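Local atomic coordinates of protein phosphotransferase ChpT (PDB entry 4QPK), a protein that acts as a histidine phosphotransferase in a regulatory phosphorelay that controls growth, division and intracellular survival of Brucella abortus. Residues B[216-221]-B[227-232]; B[152-157]-B[167-172]. All blocks are in the same frame, centred on the assembly; numbering follows the deposited sequence.

In the fold
Interactions 1 and 2 each set a helix on the same mixed sheet, in the C-terminal domain of ChpT. Both are buried, no hydrogen bond crosses either interface, and aliphatic side chains do most of the touching, yet the two hold different elements. Interaction 1 brings helix 213-225 to strand 229-233, outermost in the sheet, through a single isoleucine; interaction 2 sets helix 144-160 against the interior strand 166-173 through a larger, tighter set of aliphatic groups. Beside the second contact an arginine-glutamate salt bridge forms within the strand. About 12 Å separates the contact centres, and their helices meet where Thr218, Tyr217 and Leu221 pack on Asn152. The second subunit reaches 216-221 but touches neither segment of interaction 2.

Interaction 1. Residues B[216-221]-B[227-232]; sequences YYTLLL and MKISIH
Ile229 alone carries the strand's side of this contact, its CD1 methyl meeting Thr218 and Leu219 of helix 213-225. Just ahead of the strand, the backbone of Lys228 is already hydrogen-bonded to Glu243. At Ile229 the side chain leaves the backbone toward the helix. CG1 lies opposite the carbonyl carbon (chi1 -60°) and the chain then runs on extended, which carries CD1 to the helix surface. There it sits 3.9 Å from CG2 of Thr218, the two side chains crossing at about a right angle. This threonine methyl, anti to the backbone N, faces the isoleucine, while OG1 is hydrogen-bonded to the carbonyl oxygen of Gln214, one turn earlier. From a direction roughly perpendicular to the threonine, CD2 of Leu219 approaches Ile229 CD1 more loosely, at 4.3 Å, and Leu219 also packs on Phe195 and Leu198. The carbonyl of Ile229 accepts a hydrogen bond from His199. Further on, Ser230 pairs through its backbone with Ser241, Ile231 packs on Phe195 and His199 of helix 193-199, and His232 pairs through its backbone with Val239. A helix followed by a short return into the outermost strand of this chain's sheet is part of the alpha/beta sandwich of this domain, which resembles the catalytic and ATP-binding domain of histidine kinases.

Interaction 2. Residues B[152-157]-B[167-172]; sequences NMLLIG and LAVRLE
Leu154 and Gly157 meet Leu167 and Val169 in an apolar helix-on-sheet contact in the buried interior of the C-terminal domain, where helix 144-160 lies over strand 166-173. The two segments run nearly antiparallel, at 152°, with 9.5 Å between their axes at closest approach. Leu154 reaches the strand with one branch. Its CG stands opposite the carbonyl carbon (chi1 -52°), and from there CD2 meets CG2 of Val169 at 3.4 Å, closer than usual for two methyl groups. The same CD2 is 4.2 Å from CD2 of Leu167, and Leu154 crosses both strand side chains at about a right angle. Leu167 uses its other methyl on the helix backbone: CD1 is 3.4 Å from the carbonyl oxygen of Leu154 and 3.7 Å from C of Gly157. With no side chain on Gly157 in the way, the leucine can rest directly on the main chain. Leu154 also packs on Ala122 and Ile182, and Leu167 on Phe126 and Val184, so the neighbouring helix 115-126 and strand 178-185 share the same core. On the strand's other face, Ala168 is followed by Arg170 and Glu172. Here Arg170 grips Glu172 side-on, NE and NH2 each 2.8 Å from OE2, with that oxygen in the guanidinium plane; the second carboxylate oxygen pairs with Arg179. An interior strand, aliphatic where it faces the helix and with a salt bridge on the opposite face, fits the two-layer alpha/beta sandwich of histidine-kinase catalytic domains, whose architecture ChpT retains without the regions required for ATP binding.

Interaction 1. Residues B[216-221]-B[227-232]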
loop_
_atom_site.group_PDB
_atom_site.type_symbol
_atom_site.label_atom_id
_atom_site.label_comp_id
_atom_site.label_asym_id
_atom_site.label_seq_id
_atom_site.Cartn_x
_atom_site.Cartn_y
_atom_site.Cartn_z
ATOM N N TYR B 216 -14.342 0.780 -7.923
ATOM C CA TYR B 216 -15.212 0.400 -6.818
ATOM C C TYR B 216 -15.004 1.341 -5.642
ATOM O O TYR B 216 -15.953 1.895 -5.079
ATOM C CB TYR B 216 -14.944 -1.056 -6.408
ATOM C CG TYR B 216 -15.612 -1.431 -5.106
ATOM C CD1 TYR B 216 -16.936 -1.841 -5.067
ATOM C CD2 TYR B 216 -14.917 -1.337 -3.907
ATOM C CE1 TYR B 216 -17.543 -2.169 -3.861
ATOM C CE2 TYR B 216 -15.516 -1.652 -2.701
ATOM C CZ TYR B 216 -16.824 -2.069 -2.682
ATOM O OH TYR B 216 -17.406 -2.381 -1.468
ATOM N N TYR B 217 -13.738 1.550 -5.299
ATOM C CA TYR B 217 -13.360 2.395 -4.172
ATOM C C TYR B 217 -13.816 3.842 -4.356
ATOM O O TYR B 217 -14.252 4.505 -3.398
ATOM C CB TYR B 217 -11.840 2.330 -3.994
ATOM C CG TYR B 217 -11.280 3.059 -2.781
ATOM C CD1 TYR B 217 -11.652 2.712 -1.492
ATOM C CD2 TYR B 217 -10.336 4.071 -2.939
ATOM C CE1 TYR B 217 -11.119 3.372 -0.393
ATOM C CE2 TYR B 217 -9.801 4.736 -1.844
ATOM C CZ TYR B 217 -10.191 4.380 -0.574
ATOM O OH TYR B 217 -9.646 5.048 0.502
ATOM N N THR B 218 -13.706 4.332 -5.586
ATOM C CA THR B 218 -14.142 5.687 -5.908
ATOM C C THR B 218 -15.628 5.871 -5.568
ATOM O O THR B 218 -16.017 6.844 -4.919
ATOM C CB THR B 218 -13.908 6.003 -7.400
ATOM O OG1 THR B 218 -12.512 5.843 -7.714
ATOM C CG2 THR B 218 -14.348 7.432 -7.721
ATOM N N LEU B 219 -16.445 4.909 -5.987
ATOM C CA LEU B 219 -17.886 4.962 -5.735
ATOM C C LEU B 219 -18.183 4.823 -4.243
ATOM O O LEU B 219 -19.080 5.475 -3.716
ATOM C CB LEU B 219 -18.597 3.866 -6.532
ATOM C CG LEU B 219 -18.501 4.075 -8.046
ATOM C CD1 LEU B 219 -18.847 2.807 -8.790
ATOM C CD2 LEU B 219 -19.395 5.228 -8.511
ATOM N N LEU B 220 -17.415 3.975 -3.564
ATOM C CA LEU B 220 -17.571 3.787 -2.131
ATOM C C LEU B 220 -17.295 5.083 -1.364
ATOM O O LEU B 220 -18.019 5.420 -0.416
ATOM C CB LEU B 220 -16.630 2.679 -1.645
ATOM C CG LEU B 220 -16.809 2.112 -0.245
ATOM C CD1 LEU B 220 -18.155 1.409 -0.141
ATOM C CD2 LEU B 220 -15.677 1.142 0.054
ATOM N N LEU B 221 -16.261 5.810 -1.780
ATOM C CA LEU B 221 -15.927 7.084 -1.156
ATOM C C LEU B 221 -17.040 8.103 -1.389
ATOM O O LEU B 221 -17.419 8.829 -0.480
ATOM C CB LEU B 221 -14.593 7.632 -1.693
ATOM C CG LEU B 221 -13.325 6.893 -1.271
ATOM C CD1 LEU B 221 -12.154 7.395 -2.115
ATOM C CD2 LEU B 221 -13.046 7.101 0.205
ATOM N N MET B 227 -21.798 12.327 -1.562
ATOM C CA MET B 227 -21.700 13.007 -2.844
ATOM C C MET B 227 -22.082 12.061 -3.975
ATOM O O MET B 227 -21.952 10.844 -3.858
ATOM C CB MET B 227 -20.287 13.567 -3.068
ATOM C CG MET B 227 -19.862 14.581 -2.039
ATOM S SD MET B 227 -18.172 15.163 -2.274
ATOM C CE MET B 227 -18.299 16.177 -3.741
ATOM N N LYS B 228 -22.574 12.641 -5.060
ATOM C CA LYS B 228 -23.018 11.898 -6.220
ATOM C C LYS B 228 -22.111 12.205 -7.399
ATOM O O LYS B 228 -21.845 13.368 -7.682
ATOM C CB LYS B 228 -24.471 12.268 -6.535
ATOM C CG LYS B 228 -25.034 11.725 -7.821
ATOM C CD LYS B 228 -26.484 12.183 -7.974
ATOM C CE LYS B 228 -27.051 11.839 -9.339
ATOM N NZ LYS B 228 -28.398 12.452 -9.539
ATOM N N ILE B 229 -21.616 11.172 -8.069
ATOM C CA ILE B 229 -20.828 11.372 -9.274
ATOM C C ILE B 229 -21.720 11.357 -10.506
ATOM O O ILE B 229 -22.560 10.466 -10.664
ATOM C CB ILE B 229 -19.737 10.292 -9.443
ATOM C CG1 ILE B 229 -18.783 10.322 -8.251
ATOM C CG2 ILE B 229 -18.967 10.515 -10.737
ATOM C CD1 ILE B 229 -17.792 9.161 -8.220
ATOM N N SER B 230 -21.539 12.352 -11.366
ATOM C CA SER B 230 -22.214 12.382 -12.663
ATOM C C SER B 230 -21.209 12.251 -13.788
ATOM O O SER B 230 -20.069 12.732 -13.693
ATOM C CB SER B 230 -23.019 13.675 -12.830
ATOM O OG SER B 230 -24.055 13.745 -11.862
ATOM N N ILE B 231 -21.633 11.594 -14.858
ATOM C CA ILE B 231 -20.817 11.446 -16.049
ATOM C C ILE B 231 -21.517 12.143 -17.204
ATOM O O ILE B 231 -22.657 11.818 -17.520
ATOM C CB ILE B 231 -20.594 9.978 -16.431
ATOM C CG1 ILE B 231 -20.057 9.169 -15.248
ATOM C CG2 ILE B 231 -19.649 9.884 -17.605
ATOM C CD1 ILE B 231 -19.965 7.677 -15.533
ATOM N N HIS B 232 -20.838 13.108 -17.810
ATOM C CA HIS B 232 -21.327 13.760 -19.024
ATOM C C HIS B 232 -20.335 13.599 -20.171
ATOM O O HIS B 232 -19.317 14.287 -20.210
ATOM C CB HIS B 232 -21.604 15.243 -18.785
ATOM C CG HIS B 232 -22.238 15.922 -19.962
ATOM N ND1 HIS B 232 -22.816 15.223 -20.996
ATOM C CD2 HIS B 232 -22.367 17.234 -20.270
ATOM C CE1 HIS B 232 -23.281 16.075 -21.897
ATOM N NE2 HIS B 232 -23.024 17.298 -21.477
#

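Interaction 2. Residues B[152-157]-B[167-172]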
loop_
_atom_site.group_PDB
_atom_site.type_symbol
_atom_site.label_atom_id
_atom_site.label_comp_id
_atom_site.label_asym_id
_atom_site.label_seq_id
_atom_site.Cartn_x
_atom_site.Cartn_y
_atom_site.Cartn_z
ATOM N N ASN B 152 -9.272 10.161 -6.427
ATOM C CA ASN B 152 -9.645 8.947 -7.140
ATOM C C ASN B 152 -10.370 9.241 -8.457
ATOM O O ASN B 152 -10.249 8.484 -9.413
ATOM C CB ASN B 152 -10.494 8.046 -6.250
ATOM C CG ASN B 152 -9.628 7.159 -5.362
ATOM O OD1 ASN B 152 -9.224 6.068 -5.770
ATOM N ND2 ASN B 152 -9.305 7.645 -4.176
ATOM N N MET B 153 -11.099 10.346 -8.506
ATOM C CA MET B 153 -11.707 10.789 -9.750
ATOM C C MET B 153 -10.635 11.161 -10.786
ATOM O O MET B 153 -10.867 11.028 -11.979
ATOM C CB MET B 153 -12.642 11.981 -9.491
ATOM C CG MET B 153 -13.918 11.581 -8.791
ATOM S SD MET B 153 -14.988 12.967 -8.375
ATOM C CE MET B 153 -15.616 13.487 -9.971
ATOM N N LEU B 154 -9.464 11.630 -10.341
ATOM C CA LEU B 154 -8.376 11.898 -11.288
ATOM C C LEU B 154 -7.935 10.616 -11.969
ATOM O O LEU B 154 -7.592 10.607 -13.150
ATOM C CB LEU B 154 -7.167 12.515 -10.586
ATOM C CG LEU B 154 -7.415 13.735 -9.718
ATOM C CD1 LEU B 154 -6.070 14.312 -9.258
ATOM C CD2 LEU B 154 -8.251 14.746 -10.469
ATOM N N LEU B 155 -7.925 9.520 -11.212
ATOM C CA LEU B 155 -7.488 8.252 -11.781
ATOM C C LEU B 155 -8.510 7.740 -12.798
ATOM O O LEU B 155 -8.136 7.187 -13.839
ATOM C CB LEU B 155 -7.246 7.210 -10.672
ATOM C CG LEU B 155 -6.116 7.552 -9.695
ATOM C CD1 LEU B 155 -5.951 6.415 -8.677
ATOM C CD2 LEU B 155 -4.817 7.760 -10.439
ATOM N N ILE B 156 -9.793 7.930 -12.500
ATOM C CA ILE B 156 -10.853 7.571 -13.443
ATOM C C ILE B 156 -10.709 8.397 -14.725
ATOM O O ILE B 156 -10.756 7.869 -15.835
ATOM C CB ILE B 156 -12.258 7.798 -12.848
ATOM C CG1 ILE B 156 -12.488 6.887 -11.643
ATOM C CG2 ILE B 156 -13.346 7.557 -13.909
ATOM C CD1 ILE B 156 -12.393 5.425 -11.983
ATOM N N GLY B 157 -10.496 9.693 -14.554
ATOM C CA GLY B 157 -10.293 10.582 -15.679
ATOM C C GLY B 157 -9.120 10.154 -16.541
ATOM O O GLY B 157 -9.225 10.091 -17.766
ATOM N N LEU B 167 -6.129 16.524 -18.869
ATOM C CA LEU B 167 -6.989 16.285 -17.726
ATOM C C LEU B 167 -6.967 17.567 -16.911
ATOM O O LEU B 167 -5.911 18.011 -16.454
ATOM C CB LEU B 167 -6.523 15.066 -16.899
ATOM C CG LEU B 167 -7.477 14.612 -15.780
ATOM C CD1 LEU B 167 -7.215 13.140 -15.446
ATOM C CD2 LEU B 167 -7.359 15.450 -14.504
ATOM N N ALA B 168 -8.135 18.178 -16.755
ATOM C CA ALA B 168 -8.245 19.456 -16.061
ATOM C C ALA B 168 -9.166 19.312 -14.863
ATOM O O ALA B 168 -10.281 18.803 -14.983
ATOM C CB ALA B 168 -8.771 20.543 -17.001
ATOM N N VAL B 169 -8.686 19.774 -13.719
ATOM C CA VAL B 169 -9.437 19.742 -12.471
ATOM C C VAL B 169 -9.934 21.120 -12.095
ATOM O O VAL B 169 -9.162 22.081 -12.139
ATOM C CB VAL B 169 -8.554 19.223 -11.320
ATOM C CG1 VAL B 169 -9.394 19.037 -10.055
ATOM C CG2 VAL B 169 -7.903 17.937 -11.719
ATOM N N ARG B 170 -11.213 21.230 -11.735
ATOM C CA ARG B 170 -11.723 22.453 -11.108
ATOM C C ARG B 170 -12.439 22.168 -9.805
ATOM O O ARG B 170 -13.332 21.317 -9.745
ATOM C CB ARG B 170 -12.689 23.210 -12.039
ATOM C CG ARG B 170 -12.084 23.638 -13.340
ATOM C CD ARG B 170 -12.921 24.705 -14.024
ATOM N NE ARG B 170 -14.351 24.428 -13.938
ATOM C CZ ARG B 170 -15.054 23.777 -14.862
ATOM N NH1 ARG B 170 -14.455 23.297 -15.946
ATOM N NH2 ARG B 170 -16.359 23.590 -14.692
ATOM N N LEU B 171 -12.055 22.898 -8.767
ATOM C CA LEU B 171 -12.756 22.871 -7.499
ATOM C C LEU B 171 -13.721 24.038 -7.452
ATOM O O LEU B 171 -13.317 25.194 -7.638
ATOM C CB LEU B 171 -11.782 22.965 -6.322
ATOM C CG LEU B 171 -10.581 22.027 -6.306
ATOM C CD1 LEU B 171 -9.894 22.135 -4.957
ATOM C CD2 LEU B 171 -11.020 20.613 -6.576
ATOM N N GLU B 172 -14.985 23.734 -7.194
ATOM C CA GLU B 172 -16.049 24.735 -7.187
ATOM C C GLU B 172 -16.909 24.582 -5.938
ATOM O O GLU B 172 -16.632 23.733 -5.095
ATOM C CB GLU B 172 -16.904 24.607 -8.451
ATOM C CG GLU B 172 -16.106 24.756 -9.749
ATOM C CD GLU B 172 -16.936 24.522 -11.008
ATOM O OE1 GLU B 172 -18.107 24.093 -10.899
ATOM O OE2 GLU B 172 -16.405 24.764 -12.115
#